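Local coordinates for alpha-glucosidase (Pseudoalteromonas sp. K8, PDB 5HQA), which probably hydrolyses alpha-glucosidic linkages as a calcium-binding, chloride-activated glycoside hydrolase of family 97, at residues L247-V261 with D441-T453. Numbering follows the deposited sequence.
With FMT (formic acid), chain L.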
loop_
_atom_site.group_PDB
_atom_site.type_symbol
_atom_site.label_atom_id
_atom_site.label_comp_id
_atom_site.label_asym_id
_atom_site.label_seq_id
_atom_site.Cartn_x
_atom_site.Cartn_y
_atom_site.Cartn_z
ATOM N N LEU A 247 -7.463 -6.288 6.373
ATOM C CA LEU A 247 -8.472 -6.934 5.536
ATOM C C LEU A 247 -9.683 -7.358 6.350
ATOM O O LEU A 247 -10.826 -7.212 5.898
ATOM C CB LEU A 247 -7.884 -8.151 4.829
ATOM C CG LEU A 247 -6.920 -7.891 3.668
ATOM C CD1 LEU A 247 -6.314 -9.221 3.235
ATOM C CD2 LEU A 247 -7.647 -7.225 2.506
ATOM N N ASN A 248 -9.456 -7.914 7.545
ATOM C CA ASN A 248 -10.568 -8.446 8.334
ATOM C C ASN A 248 -11.538 -7.363 8.779
ATOM O O ASN A 248 -12.692 -7.672 9.102
ATOM C CB ASN A 248 -10.045 -9.198 9.554
ATOM C CG ASN A 248 -9.772 -10.658 9.251
ATOM O OD1 ASN A 248 -10.474 -11.266 8.442
ATOM N ND2 ASN A 248 -8.755 -11.225 9.891
ATOM N N LEU A 249 -11.106 -6.108 8.803
ATOM C CA LEU A 249 -11.989 -5.035 9.228
ATOM C C LEU A 249 -12.773 -4.426 8.075
ATOM O O LEU A 249 -13.585 -3.532 8.304
ATOM C CB LEU A 249 -11.184 -3.956 9.952
ATOM C CG LEU A 249 -10.658 -4.413 11.313
ATOM C CD1 LEU A 249 -9.826 -3.320 11.924
ATOM C CD2 LEU A 249 -11.814 -4.791 12.256
ATOM N N ASN A 250 -12.562 -4.886 6.849
ATOM C CA ASN A 250 -13.302 -4.373 5.707
ATOM C C ASN A 250 -14.512 -5.243 5.387
ATOM O O ASN A 250 -14.580 -6.424 5.748
ATOM C CB ASN A 250 -12.390 -4.271 4.487
ATOM C CG ASN A 250 -11.589 -2.994 4.493
ATOM O OD1 ASN A 250 -12.005 -1.992 3.903
ATOM N ND2 ASN A 250 -10.466 -2.996 5.211
ATOM N N GLU A 251 -15.477 -4.633 4.696
ATOM C CA GLU A 251 -16.680 -5.344 4.292
ATOM C C GLU A 251 -16.348 -6.374 3.213
ATOM O O GLU A 251 -15.413 -6.185 2.429
ATOM C CB GLU A 251 -17.733 -4.375 3.755
ATOM C CG GLU A 251 -18.220 -3.338 4.747
ATOM C CD GLU A 251 -19.394 -2.538 4.211
ATOM O OE1 GLU A 251 -20.529 -3.063 4.199
ATOM O OE2 GLU A 251 -19.176 -1.386 3.783
ATOM N N PRO A 252 -17.108 -7.465 3.145
ATOM C CA PRO A 252 -16.862 -8.465 2.098
ATOM C C PRO A 252 -17.088 -7.907 0.697
ATOM O O PRO A 252 -17.818 -6.933 0.489
ATOM C CB PRO A 252 -17.875 -9.574 2.418
ATOM C CG PRO A 252 -18.234 -9.366 3.848
ATOM C CD PRO A 252 -18.153 -7.889 4.090
ATOM N N ASN A 253 -16.450 -8.565 -0.271
ATOM C CA ASN A 253 -16.552 -8.270 -1.697
ATOM C C ASN A 253 -17.967 -7.885 -2.116
ATOM O O ASN A 253 -18.920 -8.644 -1.910
ATOM C CB ASN A 253 -16.090 -9.499 -2.488
ATOM C CG ASN A 253 -16.335 -9.363 -3.985
ATOM O OD1 ASN A 253 -16.293 -8.266 -4.542
ATOM N ND2 ASN A 253 -16.586 -10.488 -4.644
ATOM N N LYS A 254 -18.096 -6.704 -2.722
ATOM C CA LYS A 254 -19.364 -6.218 -3.249
ATOM C C LYS A 254 -19.473 -6.331 -4.766
ATOM O O LYS A 254 -20.503 -5.935 -5.329
ATOM C CB LYS A 254 -19.582 -4.759 -2.841
ATOM C CG LYS A 254 -19.857 -4.541 -1.359
ATOM C CD LYS A 254 -20.141 -3.054 -1.076
ATOM C CE LYS A 254 -20.171 -2.733 0.417
ATOM N NZ LYS A 254 -21.070 -3.633 1.177
ATOM N N LEU A 255 -18.455 -6.861 -5.448
ATOM C CA LEU A 255 -18.438 -6.868 -6.907
ATOM C C LEU A 255 -18.786 -8.225 -7.508
ATOM O O LEU A 255 -18.705 -8.387 -8.728
ATOM C CB LEU A 255 -17.074 -6.400 -7.424
ATOM C CG LEU A 255 -16.707 -4.953 -7.083
ATOM C CD1 LEU A 255 -15.361 -4.591 -7.675
ATOM C CD2 LEU A 255 -17.781 -3.990 -7.580
ATOM N N GLY A 256 -19.175 -9.199 -6.689
ATOM C CA GLY A 256 -19.582 -10.484 -7.238
ATOM C C GLY A 256 -18.412 -11.231 -7.857
ATOM O O GLY A 256 -17.312 -11.283 -7.300
ATOM N N ASP A 257 -18.658 -11.836 -9.022
ATOM C CA ASP A 257 -17.623 -12.552 -9.756
ATOM C C ASP A 257 -16.537 -11.584 -10.191
ATOM O O ASP A 257 -16.793 -10.695 -11.009
ATOM C CB ASP A 257 -18.231 -13.248 -10.978
ATOM C CG ASP A 257 -17.259 -14.181 -11.680
ATOM O OD1 ASP A 257 -16.032 -14.032 -11.498
ATOM O OD2 ASP A 257 -17.727 -15.074 -12.423
ATOM N N VAL A 258 -15.324 -11.737 -9.659
ATOM C CA VAL A 258 -14.233 -10.843 -10.035
ATOM C C VAL A 258 -13.118 -11.648 -10.692
ATOM O O VAL A 258 -11.935 -11.283 -10.617
ATOM C CB VAL A 258 -13.719 -10.035 -8.826
ATOM C CG1 VAL A 258 -14.783 -9.046 -8.367
ATOM C CG2 VAL A 258 -13.342 -10.956 -7.686
ATOM N N SER A 259 -13.492 -12.732 -11.377
ATOM C CA SER A 259 -12.505 -13.512 -12.113
ATOM C C SER A 259 -11.863 -12.711 -13.243
ATOM O O SER A 259 -10.815 -13.119 -13.760
ATOM C CB SER A 259 -13.151 -14.788 -12.659
ATOM O OG SER A 259 -14.227 -14.471 -13.523
ATOM N N TRP A 260 -12.454 -11.575 -13.625
ATOM C CA TRP A 260 -11.880 -10.701 -14.641
ATOM C C TRP A 260 -10.732 -9.845 -14.123
ATOM O O TRP A 260 -10.111 -9.123 -14.915
ATOM C CB TRP A 260 -12.964 -9.796 -15.223
ATOM C CG TRP A 260 -13.808 -9.086 -14.187
ATOM C CD1 TRP A 260 -14.981 -9.530 -13.639
ATOM C CD2 TRP A 260 -13.552 -7.803 -13.598
ATOM N NE1 TRP A 260 -15.467 -8.603 -12.743
ATOM C CE2 TRP A 260 -14.609 -7.535 -12.702
ATOM C CE3 TRP A 260 -12.530 -6.856 -13.742
ATOM C CZ2 TRP A 260 -14.674 -6.358 -11.954
ATOM C CZ3 TRP A 260 -12.594 -5.691 -12.994
ATOM C CH2 TRP A 260 -13.658 -5.453 -12.113
ATOM N N VAL A 261 -10.457 -9.882 -12.823
ATOM C CA VAL A 261 -9.276 -9.251 -12.245
ATOM C C VAL A 261 -8.145 -10.274 -12.284
ATOM O O VAL A 261 -8.255 -11.350 -11.684
ATOM C CB VAL A 261 -9.547 -8.781 -10.809
ATOM C CG1 VAL A 261 -8.297 -8.151 -10.228
ATOM C CG2 VAL A 261 -10.714 -7.802 -10.764
ATOM N N ASP A 441 -3.747 2.874 1.397
ATOM C CA ASP A 441 -4.510 1.631 1.400
ATOM C C ASP A 441 -5.109 1.412 2.787
ATOM O O ASP A 441 -4.404 1.517 3.797
ATOM C CB ASP A 441 -3.577 0.475 1.010
ATOM C CG ASP A 441 -4.312 -0.844 0.742
ATOM O OD1 ASP A 441 -5.415 -1.059 1.295
ATOM O OD2 ASP A 441 -3.757 -1.678 -0.027
ATOM N N THR A 442 -6.420 1.157 2.851
ATOM C CA THR A 442 -7.055 0.829 4.126
ATOM C C THR A 442 -7.827 -0.484 4.032
ATOM O O THR A 442 -8.745 -0.722 4.828
ATOM C CB THR A 442 -7.963 1.968 4.616
ATOM O OG1 THR A 442 -9.009 2.213 3.668
ATOM C CG2 THR A 442 -7.144 3.256 4.789
ATOM N N GLY A 443 -7.457 -1.346 3.082
ATOM C CA GLY A 443 -8.044 -2.668 2.955
ATOM C C GLY A 443 -9.245 -2.768 2.043
ATOM O O GLY A 443 -9.883 -3.829 2.004
ATOM N N LEU A 444 -9.574 -1.713 1.295
ATOM C CA LEU A 444 -10.792 -1.736 0.494
ATOM C C LEU A 444 -10.720 -2.709 -0.683
ATOM O O LEU A 444 -11.768 -3.014 -1.268
ATOM C CB LEU A 444 -11.111 -0.321 0.000
ATOM C CG LEU A 444 -11.656 0.598 1.094
ATOM C CD1 LEU A 444 -11.578 2.055 0.664
ATOM C CD2 LEU A 444 -13.097 0.201 1.408
ATOM N N ARG A 445 -9.530 -3.215 -1.035
ATOM C CA ARG A 445 -9.446 -4.280 -2.034
ATOM C C ARG A 445 -10.287 -5.498 -1.654
ATOM O O ARG A 445 -10.678 -6.269 -2.537
ATOM C CB ARG A 445 -7.982 -4.706 -2.244
ATOM C CG ARG A 445 -7.316 -5.268 -0.976
ATOM C CD ARG A 445 -5.828 -5.541 -1.191
ATOM N NE ARG A 445 -5.098 -5.716 0.070
ATOM C CZ ARG A 445 -4.488 -6.842 0.454
ATOM N NH1 ARG A 445 -4.512 -7.938 -0.311
ATOM N NH2 ARG A 445 -3.835 -6.871 1.615
ATOM N N ARG A 446 -10.567 -5.709 -0.366
ATOM C CA ARG A 446 -11.467 -6.801 -0.009
ATOM C C ARG A 446 -12.862 -6.543 -0.555
ATOM O O ARG A 446 -13.496 -7.432 -1.137
ATOM C CB ARG A 446 -11.525 -6.986 1.504
ATOM C CG ARG A 446 -12.555 -8.059 1.876
ATOM C CD ARG A 446 -12.702 -8.255 3.361
ATOM N NE ARG A 446 -13.508 -9.437 3.623
ATOM C CZ ARG A 446 -13.780 -9.900 4.838
ATOM N NH1 ARG A 446 -13.304 -9.279 5.910
ATOM N NH2 ARG A 446 -14.522 -10.990 4.980
ATOM N N THR A 447 -13.349 -5.317 -0.380
ATOM C CA THR A 447 -14.702 -4.945 -0.772
ATOM C C THR A 447 -14.808 -4.729 -2.276
ATOM O O THR A 447 -15.836 -5.056 -2.884
ATOM C CB THR A 447 -15.101 -3.671 -0.026
ATOM O OG1 THR A 447 -14.730 -3.799 1.355
ATOM C CG2 THR A 447 -16.594 -3.429 -0.131
ATOM N N TYR A 448 -13.757 -4.166 -2.877
ATOM C CA TYR A 448 -13.704 -3.830 -4.302
ATOM C C TYR A 448 -12.440 -4.449 -4.871
ATOM O O TYR A 448 -11.407 -3.779 -4.994
ATOM C CB TYR A 448 -13.717 -2.316 -4.515
ATOM C CG TYR A 448 -14.920 -1.683 -3.875
ATOM C CD1 TYR A 448 -16.164 -1.735 -4.493
ATOM C CD2 TYR A 448 -14.828 -1.076 -2.633
ATOM C CE1 TYR A 448 -17.284 -1.176 -3.901
ATOM C CE2 TYR A 448 -15.939 -0.511 -2.035
ATOM C CZ TYR A 448 -17.161 -0.569 -2.672
ATOM O OH TYR A 448 -18.263 -0.010 -2.070
ATOM N N PRO A 449 -12.485 -5.737 -5.220
ATOM C CA PRO A 449 -11.260 -6.441 -5.613
ATOM C C PRO A 449 -10.654 -5.980 -6.929
ATOM O O PRO A 449 -9.614 -6.524 -7.316
ATOM C CB PRO A 449 -11.716 -7.901 -5.706
ATOM C CG PRO A 449 -12.923 -7.976 -4.780
ATOM C CD PRO A 449 -13.604 -6.660 -4.958
ATOM N N ASN A 450 -11.232 -5.012 -7.637
ATOM C CA ASN A 450 -10.539 -4.465 -8.797
ATOM C C ASN A 450 -9.599 -3.326 -8.426
ATOM O O ASN A 450 -8.891 -2.817 -9.300
ATOM C CB ASN A 450 -11.536 -3.990 -9.857
ATOM C CG ASN A 450 -12.301 -2.775 -9.421
ATOM O OD1 ASN A 450 -12.751 -2.695 -8.279
ATOM N ND2 ASN A 450 -12.433 -1.800 -10.313
ATOM N N TRP A 451 -9.572 -2.912 -7.156
ATOM C CA TRP A 451 -8.605 -1.912 -6.696
ATOM C C TRP A 451 -7.338 -2.668 -6.309
ATOM O O TRP A 451 -7.086 -2.975 -5.141
ATOM C CB TRP A 451 -9.165 -1.101 -5.532
ATOM C CG TRP A 451 -8.560 0.277 -5.433
ATOM C CD1 TRP A 451 -7.483 0.753 -6.130
ATOM C CD2 TRP A 451 -9.023 1.361 -4.623
ATOM N NE1 TRP A 451 -7.243 2.066 -5.797
ATOM C CE2 TRP A 451 -8.176 2.463 -4.874
ATOM C CE3 TRP A 451 -10.073 1.509 -3.713
ATOM C CZ2 TRP A 451 -8.347 3.696 -4.245
ATOM C CZ3 TRP A 451 -10.248 2.739 -3.093
ATOM C CH2 TRP A 451 -9.389 3.815 -3.362
ATOM N N ILE A 452 -6.523 -2.974 -7.320
ATOM C CA ILE A 452 -5.544 -4.045 -7.146
ATOM C C ILE A 452 -4.270 -3.568 -6.455
ATOM O O ILE A 452 -3.650 -4.336 -5.709
ATOM C CB ILE A 452 -5.233 -4.724 -8.494
ATOM C CG1 ILE A 452 -4.793 -3.700 -9.539
ATOM C CG2 ILE A 452 -6.456 -5.479 -8.975
ATOM C CD1 ILE A 452 -4.389 -4.325 -10.853
ATOM N N THR A 453 -3.856 -2.322 -6.656
ATOM C CA THR A 453 -2.611 -1.867 -6.057
ATOM C C THR A 453 -2.571 -0.341 -6.117
ATOM O O THR A 453 -3.459 0.307 -6.680
ATOM C CB THR A 453 -1.404 -2.517 -6.756
ATOM O OG1 THR A 453 -0.229 -2.350 -5.951
ATOM C CG2 THR A 453 -1.167 -1.909 -8.152
HETATM C C FMT L . -18.758 -7.077 -11.887
HETATM O O1 FMT L . -18.637 -5.864 -12.076
HETATM O O2 FMT L . -17.986 -7.754 -11.200
HETATM O O HOH W 1 -13.655 -10.754 8.367
HETATM O O HOH W 2 -14.745 -2.172 3.465
HETATM O O HOH W 3 -14.655 -10.565 0.937
#
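Leu247 CD2 lies over the centre of one face of the Arg445 guanidinium, 3.7 Å above its plane, while that arginine's NH2 is salt-bridged to Glu72. The Arg446 guanidinium has Pro252 N and Glu251 C over one face; waters 1 and 3 lie at its edge, in plane. Val261 CG2 sits 3.5 Å above one face of the Trp260 ring, toward the rim; at the ring's edge NE1 donates to O2 of a formic acid probably left from crystallisation. Thr447 CG2 is 3.5 Å above one face of the Tyr448 ring, toward the rim, with Leu255 CD2 at the edge. Residues 247-261 link the N-terminal beta domain to the family 97 (beta/alpha)8 barrel, packing here on the loop that leads into the barrel strand ending at 454. Arg446 is extended, with CG anti to the backbone N (chi1 175°), which carries NH1 to Leu247 O (3.2 Å); Asn250 N reaches that oxygen from the opposite face of its carbonyl plane. Water 1 accepts from NH1 and probably donates to Asn248 OD1, which Trp66 NE1 also holds; water 3 joins NE to Asn253 N.

Asn250 ND2 donates to Thr442 O (2.9 Å), on a carbonyl lone pair, and to Ile246 O. Thr447 grips the linker twice: OG1 donates to Glu251 O (2.7 Å), 30° out of the carbonyl plane, and its carbonyl O takes Lys254 N at 2.8 Å, nearly straight (176°). Water 2 ties Thr447 OG1 to Asn250 OD1 and Glu251 N.

Beyond, the contact becomes largely apolar. Leu255 CD1 packs on Pro449 CD and buries Asn450 OD1, which has no polar partner in the model, whereas Asn450 ND2 bonds Ile431 O. Asn450 CB approaches Trp260 CH2 obliquely. Val261 CG1 presses on Ile452 CG2 at 3.5 Å, tighter than usual van der Waals contact.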